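Local structure of 2-Cys Peroxiredoxin (2I81) at residues 42-47 and 119-124; 130-135 and 146-151; 158-161 and 165-168; 178-181 and 187-190; 194-199 and 207-212. The protein probably reduces hydrogen peroxide and other peroxides through paired cysteine chemistry, as a typical 2-Cys peroxiredoxin of the malaria parasite Plasmodium vivax. All blocks are in the same frame, centred on the assembly; numbering follows the deposited sequence.

The five contacts follow one another along the chain, each closing before the next opens. Contacts 1, 2 and 3 all reach the one mixed sheet of the peroxiredoxin fold. Contacts 1 and 2 have centres about 13 Å apart and touch where L46 meets Y132. Contact 3 uses strand 154-160, the neighbour of strand 140-148 in contact 2. Contact 4 joins helix 168-184 to the loop that follows it, and touches contact 2 through L147 and I178. The centres of contacts 4 and 5 are about 11 Å apart. Contact 5 lies in the C-terminal tail. The centres of contacts 1 and 5 are about 40 Å apart. Contacts 3, 4 and 5 share the third subunit as a neighbour.

Contact 1 of 5, residues 42-47 and 119-124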
loop_
_atom_site.group_PDB
_atom_site.type_symbol
_atom_site.label_atom_id
_atom_site.label_comp_id
_atom_site.label_asym_id
_atom_site.label_seq_id
_atom_site.Cartn_x
_atom_site.Cartn_y
_atom_site.Cartn_z
ATOM N N GLY A 42 7.570 22.432 -38.464
ATOM C CA GLY A 42 7.370 21.010 -38.677
ATOM C C GLY A 42 7.396 20.193 -37.407
ATOM O O GLY A 42 7.016 20.665 -36.333
ATOM N N GLU A 43 7.853 18.955 -37.552
ATOM C CA GLU A 43 7.869 17.984 -36.475
ATOM C C GLU A 43 9.032 17.036 -36.716
ATOM O O GLU A 43 9.278 16.618 -37.850
ATOM C CB GLU A 43 6.545 17.217 -36.462
ATOM C CG GLU A 43 6.383 16.208 -35.340
ATOM C CD GLU A 43 4.979 15.640 -35.283
ATOM O OE1 GLU A 43 4.811 14.433 -35.557
ATOM O OE2 GLU A 43 4.038 16.404 -34.973
ATOM N N VAL A 44 9.751 16.707 -35.649
ATOM C CA VAL A 44 10.874 15.781 -35.733
ATOM C C VAL A 44 10.739 14.738 -34.632
ATOM O O VAL A 44 10.445 15.075 -33.482
ATOM C CB VAL A 44 12.233 16.527 -35.614
ATOM C CG1 VAL A 44 13.388 15.556 -35.403
ATOM C CG2 VAL A 44 12.488 17.392 -36.844
ATOM N N ASN A 45 10.938 13.471 -34.988
ATOM C CA ASN A 45 10.986 12.409 -33.991
ATOM C C ASN A 45 12.202 11.504 -34.160
ATOM O O ASN A 45 12.712 11.341 -35.269
ATOM C CB ASN A 45 9.680 11.603 -33.973
ATOM C CG ASN A 45 9.468 10.796 -35.236
ATOM O OD1 ASN A 45 9.413 11.341 -36.340
ATOM N ND2 ASN A 45 9.326 9.486 -35.078
ATOM N N LEU A 46 12.660 10.926 -33.050
ATOM C CA LEU A 46 13.863 10.089 -33.037
ATOM C C LEU A 46 13.767 8.935 -34.034
ATOM O O LEU A 46 14.748 8.613 -34.708
ATOM C CB LEU A 46 14.130 9.540 -31.629
ATOM C CG LEU A 46 15.570 9.282 -31.144
ATOM C CD1 LEU A 46 15.546 8.817 -29.695
ATOM C CD2 LEU A 46 16.356 8.280 -32.001
ATOM N N THR A 47 12.583 8.330 -34.129
ATOM C CA THR A 47 12.366 7.158 -34.980
ATOM C C THR A 47 12.753 7.395 -36.442
ATOM O O THR A 47 13.344 6.517 -37.071
ATOM C CB THR A 47 10.903 6.651 -34.904
ATOM O OG1 THR A 47 10.496 6.555 -33.530
ATOM C CG2 THR A 47 10.759 5.280 -35.565
ATOM N N THR A 119 18.169 22.233 -37.538
ATOM C CA THR A 119 16.842 22.191 -36.931
ATOM C C THR A 119 16.873 22.512 -35.433
ATOM O O THR A 119 17.760 22.056 -34.707
ATOM C CB THR A 119 16.188 20.807 -37.169
ATOM O OG1 THR A 119 16.229 20.487 -38.566
ATOM C CG2 THR A 119 14.743 20.782 -36.694
ATOM N N LEU A 120 15.901 23.307 -34.987
ATOM C CA LEU A 120 15.732 23.615 -33.568
ATOM C C LEU A 120 14.421 23.053 -33.031
ATOM O O LEU A 120 13.341 23.374 -33.533
ATOM C CB LEU A 120 15.813 25.124 -33.316
ATOM C CG LEU A 120 17.148 25.833 -33.573
ATOM C CD1 LEU A 120 16.979 27.333 -33.390
ATOM C CD2 LEU A 120 18.264 25.306 -32.672
ATOM N N LEU A 121 14.532 22.213 -32.004
ATOM C CA LEU A 121 13.380 21.558 -31.396
ATOM C C LEU A 121 12.786 22.402 -30.276
ATOM O O LEU A 121 13.499 23.145 -29.597
ATOM C CB LEU A 121 13.764 20.177 -30.849
ATOM C CG LEU A 121 14.430 19.147 -31.771
ATOM C CD1 LEU A 121 14.789 17.892 -30.983
ATOM C CD2 LEU A 121 13.544 18.794 -32.961
ATOM N N SER A 122 11.476 22.276 -30.095
ATOM C CA SER A 122 10.772 22.947 -29.013
ATOM C C SER A 122 10.324 21.914 -27.986
ATOM O O SER A 122 9.452 21.086 -28.267
ATOM C CB SER A 122 9.569 23.721 -29.561
ATOM O OG SER A 122 8.774 24.249 -28.513
ATOM N N ASP A 123 10.932 21.956 -26.804
ATOM C CA ASP A 123 10.542 21.072 -25.709
ATOM C C ASP A 123 9.547 21.801 -24.806
ATOM O O ASP A 123 9.788 21.999 -23.610
ATOM C CB ASP A 123 11.773 20.605 -24.926
ATOM C CG ASP A 123 11.460 19.489 -23.941
ATOM O OD1 ASP A 123 12.261 19.290 -23.003
ATOM O OD2 ASP A 123 10.419 18.813 -24.094
ATOM N N ILE A 124 8.423 22.193 -25.403
ATOM C CA ILE A 124 7.426 23.041 -24.747
ATOM C C ILE A 124 6.753 22.370 -23.541
ATOM O O ILE A 124 6.305 23.055 -22.622
ATOM C CB ILE A 124 6.379 23.590 -25.777
ATOM C CG1 ILE A 124 5.538 24.728 -25.178
ATOM C CG2 ILE A 124 5.497 22.470 -26.340
ATOM C CD1 ILE A 124 6.263 26.065 -25.088
#
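V44 meets L121 and T119 by apolar packing alone. The closest pair is V44 CB to L121 CD2, at 3.7 Å. V44 CG1 lies 4.1 Å from the same L121 CD2, so this one methyl sits against both the branch point and one arm of the valine. The other arm, V44 CG2, meets T119 CG2 at 4.1 Å. The valine thus divides its two methyls between two residues of strand 119-122. L121 reaches across with an extended chain. Its CG is held beside the backbone N (chi1 -55°), and the leucine crosses the valine at about a right angle. T119 turns its methyl rather than its hydroxyl to V44, with CG2 anti to the backbone N. All three touching residues are buried.

Backbone bonds tie the two segments to a strand between them. Strand 31-35 pairs antiparallel with both, through A32 and A34 to V44 and G42, and through V35 to L120. A34 touches V44, T119 and L121, and L90 of strand 87-93 adds further cover to V44 and T119.

This is apolar packing over a small residue of an intervening strand, where strand 31-35 lies between strands 41-45 and 119-122 in the mixed sheet of the peroxiredoxin fold, a member of the thioredoxin-like class.

Contact 2 of 5, residues 130-135 and 146-151; sequences KDYNVL and VLIDMN
Y132 reaches from the end of helix 127-131 to V146 and I148 on strand 140-148. It is the first residue to leave the helix. N133, with positive phi, follows as the C-prime residue of a Schellman motif. From CB the ring leaves with CG beside the backbone N (chi1 -79°), which sends it toward the strand. CD2 comes first and lies 3.8 Å from V146 CG2. CE2 is next, with V146 CG1 3.7 Å away. Both valine methyls therefore lie along one side of the ring, and they approach it obliquely. At the tip, OH is 3.7 Å from I148 CD1, and the two side chains cross at about a right angle. The same OH makes a weak hydrogen bond to P28 O. Y22 packs edge-to-face with the ring and also bonds to Y132 O. The chemistry implies a buried tyrosine with a largely apolar ring environment, whose hydroxyl has a backbone carbonyl as a modest polar partner beside the isoleucine methyl.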
loop_
_atom_site.group_PDB
_atom_site.type_symbol
_atom_site.label_atom_id
_atom_site.label_comp_id
_atom_site.label_asym_id
_atom_site.label_seq_id
_atom_site.Cartn_x
_atom_site.Cartn_y
_atom_site.Cartn_z
ATOM N N LYS A 130 13.103 16.120 -19.313
ATOM C CA LYS A 130 12.776 15.204 -18.219
ATOM C C LYS A 130 13.235 13.780 -18.518
ATOM O O LYS A 130 13.778 13.104 -17.639
ATOM C CB LYS A 130 11.272 15.214 -17.924
ATOM C CG LYS A 130 10.801 16.389 -17.084
ATOM C CD LYS A 130 9.298 16.341 -16.855
ATOM C CE LYS A 130 8.804 17.597 -16.150
ATOM N NZ LYS A 130 7.334 17.563 -15.917
ATOM N N ASP A 131 13.016 13.330 -19.754
ATOM C CA ASP A 131 13.410 11.981 -20.163
ATOM C C ASP A 131 14.928 11.801 -20.235
ATOM O O ASP A 131 15.438 10.723 -19.923
ATOM C CB ASP A 131 12.751 11.588 -21.492
ATOM C CG ASP A 131 11.254 11.326 -21.354
ATOM O OD1 ASP A 131 10.791 10.985 -20.241
ATOM O OD2 ASP A 131 10.538 11.454 -22.369
ATOM N N TYR A 132 15.641 12.852 -20.637
ATOM C CA TYR A 132 17.103 12.800 -20.740
ATOM C C TYR A 132 17.810 13.225 -19.452
ATOM O O TYR A 132 19.037 13.359 -19.422
ATOM C CB TYR A 132 17.588 13.615 -21.943
ATOM C CG TYR A 132 17.419 12.869 -23.242
ATOM C CD1 TYR A 132 16.191 12.849 -23.902
ATOM C CD2 TYR A 132 18.478 12.156 -23.801
ATOM C CE1 TYR A 132 16.023 12.152 -25.090
ATOM C CE2 TYR A 132 18.322 11.454 -24.990
ATOM C CZ TYR A 132 17.093 11.458 -25.628
ATOM O OH TYR A 132 16.933 10.765 -26.807
ATOM N N ASN A 133 17.018 13.407 -18.396
ATOM C CA ASN A 133 17.502 13.822 -17.077
ATOM C C ASN A 133 18.432 15.038 -17.138
ATOM O O ASN A 133 19.532 15.026 -16.579
ATOM C CB ASN A 133 18.165 12.647 -16.336
ATOM C CG ASN A 133 17.260 11.426 -16.233
ATOM O OD1 ASN A 133 17.512 10.402 -16.867
ATOM N ND2 ASN A 133 16.200 11.535 -15.437
ATOM N N VAL A 134 17.981 16.079 -17.835
ATOM C CA VAL A 134 18.743 17.328 -17.935
ATOM C C VAL A 134 17.929 18.569 -17.549
ATOM O O VAL A 134 18.412 19.696 -17.678
ATOM C CB VAL A 134 19.408 17.514 -19.336
ATOM C CG1 VAL A 134 20.510 16.481 -19.551
ATOM C CG2 VAL A 134 18.370 17.458 -20.459
ATOM N N LEU A 135 16.705 18.355 -17.065
ATOM C CA LEU A 135 15.863 19.454 -16.598
ATOM C C LEU A 135 16.399 19.985 -15.272
ATOM O O LEU A 135 16.562 19.233 -14.307
ATOM C CB LEU A 135 14.402 19.012 -16.438
ATOM C CG LEU A 135 13.262 19.943 -16.886
ATOM C CD1 LEU A 135 11.999 19.642 -16.100
ATOM C CD2 LEU A 135 13.594 21.430 -16.796
ATOM N N VAL A 146 24.037 14.806 -26.355
ATOM C CA VAL A 146 23.649 13.405 -26.414
ATOM C C VAL A 146 23.924 12.902 -27.823
ATOM O O VAL A 146 23.316 13.370 -28.789
ATOM C CB VAL A 146 22.157 13.186 -26.050
ATOM C CG1 VAL A 146 21.798 11.707 -26.130
ATOM C CG2 VAL A 146 21.847 13.729 -24.658
ATOM N N LEU A 147 24.857 11.962 -27.935
ATOM C CA LEU A 147 25.175 11.363 -29.221
ATOM C C LEU A 147 24.506 10.000 -29.350
ATOM O O LEU A 147 24.805 9.071 -28.597
ATOM C CB LEU A 147 26.689 11.259 -29.421
ATOM C CG LEU A 147 27.199 10.893 -30.820
ATOM C CD1 LEU A 147 26.636 11.810 -31.904
ATOM C CD2 LEU A 147 28.708 10.937 -30.832
ATOM N N ILE A 148 23.592 9.902 -30.308
ATOM C CA ILE A 148 22.823 8.687 -30.533
ATOM C C ILE A 148 23.273 8.068 -31.851
ATOM O O ILE A 148 23.304 8.748 -32.881
ATOM C CB ILE A 148 21.303 8.989 -30.555
ATOM C CG1 ILE A 148 20.882 9.720 -29.273
ATOM C CG2 ILE A 148 20.497 7.709 -30.724
ATOM C CD1 ILE A 148 19.609 10.544 -29.406
ATOM N N ASP A 149 23.637 6.786 -31.818
ATOM C CA ASP A 149 24.090 6.109 -33.032
ATOM C C ASP A 149 22.926 5.678 -33.925
ATOM O O ASP A 149 21.760 5.928 -33.604
ATOM C CB ASP A 149 25.050 4.944 -32.718
ATOM C CG ASP A 149 24.390 3.805 -31.945
ATOM O OD1 ASP A 149 23.148 3.661 -31.980
ATOM O OD2 ASP A 149 25.132 3.033 -31.300
ATOM N N MET A 150 23.251 5.033 -35.043
ATOM C CA MET A 150 22.246 4.644 -36.031
ATOM C C MET A 150 21.311 3.535 -35.545
ATOM O O MET A 150 20.253 3.311 -36.135
ATOM C CB MET A 150 22.908 4.260 -37.358
ATOM C CG MET A 150 23.475 5.449 -38.125
ATOM S SD MET A 150 23.969 5.058 -39.815
ATOM C CE MET A 150 25.461 4.105 -39.536
ATOM N N ASN A 151 21.700 2.852 -34.473
ATOM C CA ASN A 151 20.835 1.855 -33.851
ATOM C C ASN A 151 19.999 2.436 -32.706
ATOM O O ASN A 151 19.283 1.707 -32.016
ATOM C CB ASN A 151 21.651 0.644 -33.382
ATOM C CG ASN A 151 22.275 -0.127 -34.536
ATOM O OD1 ASN A 151 23.426 -0.557 -34.455
ATOM N ND2 ASN A 151 21.519 -0.308 -35.615
#

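Contact 3 of 5, residues 158-161 and 165-168; sequences LVNN and GRSV
N160, L158 and R166 all start toward the opposite segment, with the amide nitrogen of N160 near the arginine CB. N160 ND2 is 4.0 Å from R166 CB. L158 CD2 approaches that same CB more loosely, at 4.4 Å. N160 holds CG beside its backbone N (chi1 -77°), and this carries the amide across to the returning chain. There ND2 comes within 3.7 Å of G165 O, but its hydrogen bond goes to I164 O. The two segments flank the turn that joins strand 154-160 to helix 168-184, a beta-to-alpha connection at the edge of the sheet. In the assembly this edge pairs antiparallel with a strand of the third subunit, and H156 of that subunit bonds N160 OD1. R166 bends at chi2 and chi3, which turns its guanidinium away from the asparagine. NH2 forms a salt bridge with E71, consistent with the Arg-Glu pair near the peroxidatic site of typical 2-Cys peroxiredoxins. The guanidinium also makes a cation-pi contact with F145.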
loop_
_atom_site.group_PDB
_atom_site.type_symbol
_atom_site.label_atom_id
_atom_site.label_comp_id
_atom_site.label_asym_id
_atom_site.label_seq_id
_atom_site.Cartn_x
_atom_site.Cartn_y
_atom_site.Cartn_z
ATOM N N LEU A 158 27.319 14.472 -22.287
ATOM C CA LEU A 158 28.089 15.557 -21.697
ATOM C C LEU A 158 27.124 16.582 -21.128
ATOM O O LEU A 158 26.287 17.116 -21.852
ATOM C CB LEU A 158 29.008 16.196 -22.745
ATOM C CG LEU A 158 30.019 17.264 -22.308
ATOM C CD1 LEU A 158 31.265 17.201 -23.175
ATOM C CD2 LEU A 158 29.422 18.670 -22.329
ATOM N N VAL A 159 27.238 16.848 -19.830
ATOM C CA VAL A 159 26.380 17.832 -19.177
ATOM C C VAL A 159 27.221 18.916 -18.505
ATOM O O VAL A 159 28.014 18.631 -17.603
ATOM C CB VAL A 159 25.417 17.183 -18.144
ATOM C CG1 VAL A 159 24.378 18.191 -17.681
ATOM C CG2 VAL A 159 24.725 15.956 -18.728
ATOM N N ASN A 160 27.049 20.153 -18.964
ATOM C CA ASN A 160 27.674 21.316 -18.343
ATOM C C ASN A 160 26.642 22.127 -17.573
ATOM O O ASN A 160 25.455 22.114 -17.911
ATOM C CB ASN A 160 28.334 22.208 -19.400
ATOM C CG ASN A 160 29.662 21.657 -19.898
ATOM O OD1 ASN A 160 30.074 20.555 -19.533
ATOM N ND2 ASN A 160 30.339 22.429 -20.741
ATOM N N ASN A 161 27.097 22.831 -16.539
ATOM C CA ASN A 161 26.247 23.790 -15.842
ATOM C C ASN A 161 26.009 25.010 -16.735
ATOM O O ASN A 161 26.731 25.218 -17.714
ATOM C CB ASN A 161 26.868 24.197 -14.503
ATOM C CG ASN A 161 25.823 24.573 -13.460
ATOM O OD1 ASN A 161 24.625 24.632 -13.746
ATOM N ND2 ASN A 161 26.278 24.828 -12.239
ATOM N N GLY A 165 30.226 27.023 -21.483
ATOM C CA GLY A 165 30.027 26.672 -22.891
ATOM C C GLY A 165 30.826 25.444 -23.286
ATOM O O GLY A 165 31.859 25.153 -22.677
ATOM N N ARG A 166 30.360 24.717 -24.299
ATOM C CA ARG A 166 31.073 23.507 -24.719
ATOM C C ARG A 166 31.891 23.638 -26.007
ATOM O O ARG A 166 31.831 24.653 -26.708
ATOM C CB ARG A 166 30.164 22.266 -24.766
ATOM C CG ARG A 166 28.769 22.470 -25.326
ATOM C CD ARG A 166 27.744 22.394 -24.210
ATOM N NE ARG A 166 26.573 21.614 -24.603
ATOM C CZ ARG A 166 25.428 22.128 -25.044
ATOM N NH1 ARG A 166 24.430 21.322 -25.373
ATOM N NH2 ARG A 166 25.273 23.442 -25.154
ATOM N N SER A 167 32.658 22.587 -26.288
ATOM C CA SER A 167 33.591 22.554 -27.406
ATOM C C SER A 167 33.065 21.708 -28.559
ATOM O O SER A 167 32.650 20.562 -28.365
ATOM C CB SER A 167 34.947 22.017 -26.939
ATOM O OG SER A 167 35.876 21.958 -28.008
ATOM N N VAL A 168 33.091 22.281 -29.761
ATOM C CA VAL A 168 32.684 21.561 -30.967
ATOM C C VAL A 168 33.777 20.610 -31.481
ATOM O O VAL A 168 33.465 19.541 -32.009
ATOM C CB VAL A 168 32.126 22.511 -32.087
ATOM C CG1 VAL A 168 33.104 23.668 -32.368
ATOM C CG2 VAL A 168 31.827 21.722 -33.387
#

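Contact 4 of 5, residues 178-181 and 187-190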
loop_
_atom_site.group_PDB
_atom_site.type_symbol
_atom_site.label_atom_id
_atom_site.label_comp_id
_atom_site.label_asym_id
_atom_site.label_seq_id
_atom_site.Cartn_x
_atom_site.Cartn_y
_atom_site.Cartn_z
ATOM N N ILE A 178 33.899 7.076 -32.055
ATOM C CA ILE A 178 32.790 6.118 -32.084
ATOM C C ILE A 178 32.676 5.447 -33.450
ATOM O O ILE A 178 32.505 4.227 -33.539
ATOM C CB ILE A 178 31.446 6.790 -31.687
ATOM C CG1 ILE A 178 31.479 7.188 -30.210
ATOM C CG2 ILE A 178 30.258 5.851 -31.943
ATOM C CD1 ILE A 178 30.484 8.244 -29.823
ATOM N N GLN A 179 32.783 6.249 -34.507
ATOM C CA GLN A 179 32.697 5.746 -35.875
ATOM C C GLN A 179 33.913 4.899 -36.252
ATOM O O GLN A 179 33.803 3.978 -37.067
ATOM C CB GLN A 179 32.490 6.895 -36.865
ATOM C CG GLN A 179 31.113 7.541 -36.740
ATOM C CD GLN A 179 30.895 8.704 -37.690
ATOM O OE1 GLN A 179 31.843 9.294 -38.212
ATOM N NE2 GLN A 179 29.633 9.045 -37.914
ATOM N N HIS A 180 35.062 5.211 -35.651
ATOM C CA HIS A 180 36.264 4.395 -35.820
ATOM C C HIS A 180 36.076 3.014 -35.194
ATOM O O HIS A 180 36.393 2.001 -35.821
ATOM C CB HIS A 180 37.491 5.086 -35.222
ATOM C CG HIS A 180 38.791 4.471 -35.640
ATOM N ND1 HIS A 180 39.426 3.496 -34.903
ATOM C CD2 HIS A 180 39.569 4.690 -36.726
ATOM C CE1 HIS A 180 40.542 3.143 -35.514
ATOM N NE2 HIS A 180 40.653 3.853 -36.622
ATOM N N HIS A 181 35.558 2.980 -33.966
ATOM C CA HIS A 181 35.280 1.717 -33.275
ATOM C C HIS A 181 34.237 0.862 -34.002
ATOM O O HIS A 181 34.364 -0.362 -34.049
ATOM C CB HIS A 181 34.852 1.956 -31.821
ATOM C CG HIS A 181 34.300 0.736 -31.148
ATOM N ND1 HIS A 181 35.086 -0.338 -30.786
ATOM C CD2 HIS A 181 33.035 0.413 -30.788
ATOM C CE1 HIS A 181 34.331 -1.266 -30.227
ATOM N NE2 HIS A 181 33.082 -0.835 -30.214
ATOM N N VAL A 187 39.546 -0.257 -30.296
ATOM C CA VAL A 187 39.189 0.585 -29.167
ATOM C C VAL A 187 40.045 1.861 -29.200
ATOM O O VAL A 187 41.232 1.808 -29.536
ATOM C CB VAL A 187 39.326 -0.227 -27.846
ATOM C CG1 VAL A 187 40.347 0.380 -26.894
ATOM C CG2 VAL A 187 37.966 -0.427 -27.188
ATOM N N CYS A 188 39.435 3.002 -28.875
ATOM C CA CYS A 188 40.128 4.292 -28.955
ATOM C C CYS A 188 40.729 4.712 -27.611
ATOM O O CYS A 188 40.005 4.834 -26.622
ATOM C CB CYS A 188 39.189 5.378 -29.488
ATOM S SG CYS A 188 38.666 5.123 -31.199
ATOM N N PRO A 189 42.060 4.932 -27.573
ATOM C CA PRO A 189 42.729 5.255 -26.310
ATOM C C PRO A 189 42.501 6.705 -25.885
ATOM O O PRO A 189 41.769 7.439 -26.557
ATOM C CB PRO A 189 44.204 5.016 -26.634
ATOM C CG PRO A 189 44.312 5.311 -28.087
ATOM C CD PRO A 189 43.007 4.898 -28.705
ATOM N N ALA A 190 43.117 7.107 -24.774
ATOM C CA ALA A 190 43.040 8.488 -24.310
ATOM C C ALA A 190 43.601 9.434 -25.370
ATOM O O ALA A 190 44.643 9.153 -25.968
ATOM C CB ALA A 190 43.792 8.651 -23.006
#
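The imidazoles of H180 and H181 meet the loop 187-190 differently. C188 SG sits obliquely to the H180 ring, 5.0 Å from its centroid and 58° off the ring normal. V187 N lies at the edge of the H181 ring, near its plane. The loop holds the Val-Cys-Pro sequence V187-C188-P189, which in typical 2-Cys peroxiredoxins carries the resolving cysteine. C188 is consistent with that role, and the protein was crystallised in its reduced form. Its sulfur is 4.1 Å from H180 ND1. H180 also meets the rings of Y184 and W192. Its CG is anti to the backbone N (chi1 -166°), which swings the ring out from the helix toward the cysteine. The third subunit supplies other neighbours: V187 packs on its V67, and A190 N bonds to its S70 OG. The H181 ring is held by a hydrogen bond from ND1 to D186 O, while V187 N stays 4.5 Å from the same ND1.

Contact 5 of 5, residues 194-199 and 207-212; sequences KGKVSM and AQYLST
Y209 and M199 both set CG anti to the backbone N, with chi1 177° and 178°, and these torsions extend the two side chains into the space between the segments. A bend at chi3 (-56°) then turns the methionine methyl onto the tyrosine. M199 CE lies 3.6 Å from Y209 CD2, and it also meets CG and CB. V197 works diagonally across the ring, where its CG1 is 3.5 Å from Y209 CE1. V197 O is also near, 3.3 Å from the same CE1. S198 O lies 3.8 Å from Y209 CD1. K196 NZ stands 4.1 Å from Y209 OH, too far for a bond. Within the C-terminal segment, S211 OG donates to A207 O at 2.8 Å, from above the carbonyl plane. P189 packs on Y209 from the same chain. S70 of the third subunit packs on Y209, and F66 of that subunit on M199. This C-terminal tail, part of the C-terminal region found in 1-Cys peroxiredoxins and their relatives, therefore lies against another chain. The chemistry is mainly van der Waals: methionine and valine methyls pack on one aromatic ring, carbonyl oxygens lie beside its carbons CD1 and CE1, and the two segments share no hydrogen bond.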
loop_
_atom_site.group_PDB
_atom_site.type_symbol
_atom_site.label_atom_id
_atom_site.label_comp_id
_atom_site.label_asym_id
_atom_site.label_seq_id
_atom_site.Cartn_x
_atom_site.Cartn_y
_atom_site.Cartn_z
ATOM N N LYS A 194 41.930 11.296 -35.383
ATOM C CA LYS A 194 42.270 10.748 -36.686
ATOM C C LYS A 194 43.549 11.446 -37.145
ATOM O O LYS A 194 43.635 12.676 -37.080
ATOM C CB LYS A 194 41.164 11.029 -37.701
ATOM C CG LYS A 194 39.834 10.358 -37.388
ATOM C CD LYS A 194 38.864 10.591 -38.531
ATOM C CE LYS A 194 37.800 9.496 -38.575
ATOM N NZ LYS A 194 36.836 9.719 -39.686
ATOM N N GLY A 195 44.552 10.691 -37.590
ATOM C CA GLY A 195 44.554 9.239 -37.533
ATOM C C GLY A 195 45.649 8.784 -36.593
ATOM O O GLY A 195 46.670 8.243 -37.028
ATOM N N LYS A 196 45.443 9.032 -35.301
ATOM C CA LYS A 196 46.333 8.519 -34.263
ATOM C C LYS A 196 46.138 7.010 -34.125
ATOM O O LYS A 196 45.138 6.458 -34.597
ATOM C CB LYS A 196 46.087 9.227 -32.926
ATOM C CG LYS A 196 46.767 10.592 -32.811
ATOM C CD LYS A 196 46.545 11.254 -31.448
ATOM C CE LYS A 196 47.470 10.700 -30.364
ATOM N NZ LYS A 196 46.887 9.501 -29.668
ATOM N N VAL A 197 47.098 6.347 -33.485
ATOM C CA VAL A 197 47.090 4.888 -33.372
ATOM C C VAL A 197 46.016 4.376 -32.400
ATOM O O VAL A 197 45.932 4.820 -31.252
ATOM C CB VAL A 197 48.512 4.323 -33.041
ATOM C CG1 VAL A 197 49.092 4.948 -31.770
ATOM C CG2 VAL A 197 48.506 2.796 -32.962
ATOM N N SER A 198 45.189 3.455 -32.893
ATOM C CA SER A 198 44.149 2.814 -32.089
ATOM C C SER A 198 44.654 1.508 -31.467
ATOM O O SER A 198 45.863 1.261 -31.428
ATOM C CB SER A 198 42.887 2.582 -32.926
ATOM O OG SER A 198 43.175 1.825 -34.090
ATOM N N MET A 199 43.730 0.674 -30.990
ATOM C CA MET A 199 44.076 -0.487 -30.172
ATOM C C MET A 199 43.013 -1.584 -30.250
ATOM O O MET A 199 41.823 -1.308 -30.104
ATOM C CB MET A 199 44.247 -0.037 -28.717
ATOM C CG MET A 199 44.563 -1.138 -27.714
ATOM S SD MET A 199 44.079 -0.715 -26.025
ATOM C CE MET A 199 44.975 0.825 -25.762
ATOM N N ALA A 207 49.214 -3.599 -25.194
ATOM C CA ALA A 207 50.062 -4.224 -24.188
ATOM C C ALA A 207 51.242 -3.887 -25.098
ATOM O O ALA A 207 52.396 -3.681 -24.680
ATOM C CB ALA A 207 49.858 -5.712 -24.115
ATOM N N GLN A 208 50.866 -3.825 -26.380
ATOM C CA GLN A 208 51.623 -3.260 -27.482
ATOM C C GLN A 208 51.397 -1.747 -27.556
ATOM O O GLN A 208 52.340 -1.001 -27.828
ATOM C CB GLN A 208 51.176 -3.924 -28.792
ATOM C CG GLN A 208 51.921 -3.472 -30.044
ATOM C CD GLN A 208 51.290 -4.001 -31.322
ATOM O OE1 GLN A 208 51.237 -5.210 -31.549
ATOM N NE2 GLN A 208 50.812 -3.092 -32.163
ATOM N N TYR A 209 50.161 -1.294 -27.317
ATOM C CA TYR A 209 49.859 0.142 -27.395
ATOM C C TYR A 209 50.561 0.968 -26.322
ATOM O O TYR A 209 51.057 2.051 -26.609
ATOM C CB TYR A 209 48.353 0.457 -27.375
ATOM C CG TYR A 209 48.099 1.955 -27.396
ATOM C CD1 TYR A 209 47.970 2.641 -28.602
ATOM C CD2 TYR A 209 48.042 2.694 -26.208
ATOM C CE1 TYR A 209 47.765 4.017 -28.626
ATOM C CE2 TYR A 209 47.843 4.070 -26.224
ATOM C CZ TYR A 209 47.705 4.723 -27.436
ATOM O OH TYR A 209 47.501 6.083 -27.461
ATOM N N LEU A 210 50.592 0.476 -25.089
ATOM C CA LEU A 210 51.186 1.238 -23.990
ATOM C C LEU A 210 52.708 1.386 -24.112
ATOM O O LEU A 210 53.352 1.928 -23.208
ATOM C CB LEU A 210 50.839 0.593 -22.638
ATOM C CG LEU A 210 49.375 0.428 -22.213
ATOM C CD1 LEU A 210 49.278 -0.497 -21.010
ATOM C CD2 LEU A 210 48.710 1.768 -21.914
ATOM N N SER A 211 53.278 0.939 -25.234
ATOM C CA SER A 211 54.688 0.553 -25.225
ATOM C C SER A 211 55.687 0.894 -26.369
ATOM O O SER A 211 56.802 0.360 -26.309
ATOM C CB SER A 211 54.773 -0.972 -24.981
ATOM O OG SER A 211 53.843 -1.407 -23.998
ATOM N N THR A 212 55.432 1.744 -27.380
ATOM C CA THR A 212 54.622 2.991 -27.474
ATOM C C THR A 212 54.883 4.190 -26.527
ATOM O O THR A 212 55.761 5.003 -26.821
ATOM C CB THR A 212 53.131 2.799 -27.918
ATOM O OG1 THR A 212 53.079 1.978 -29.110
ATOM C CG2 THR A 212 52.491 4.159 -28.243
#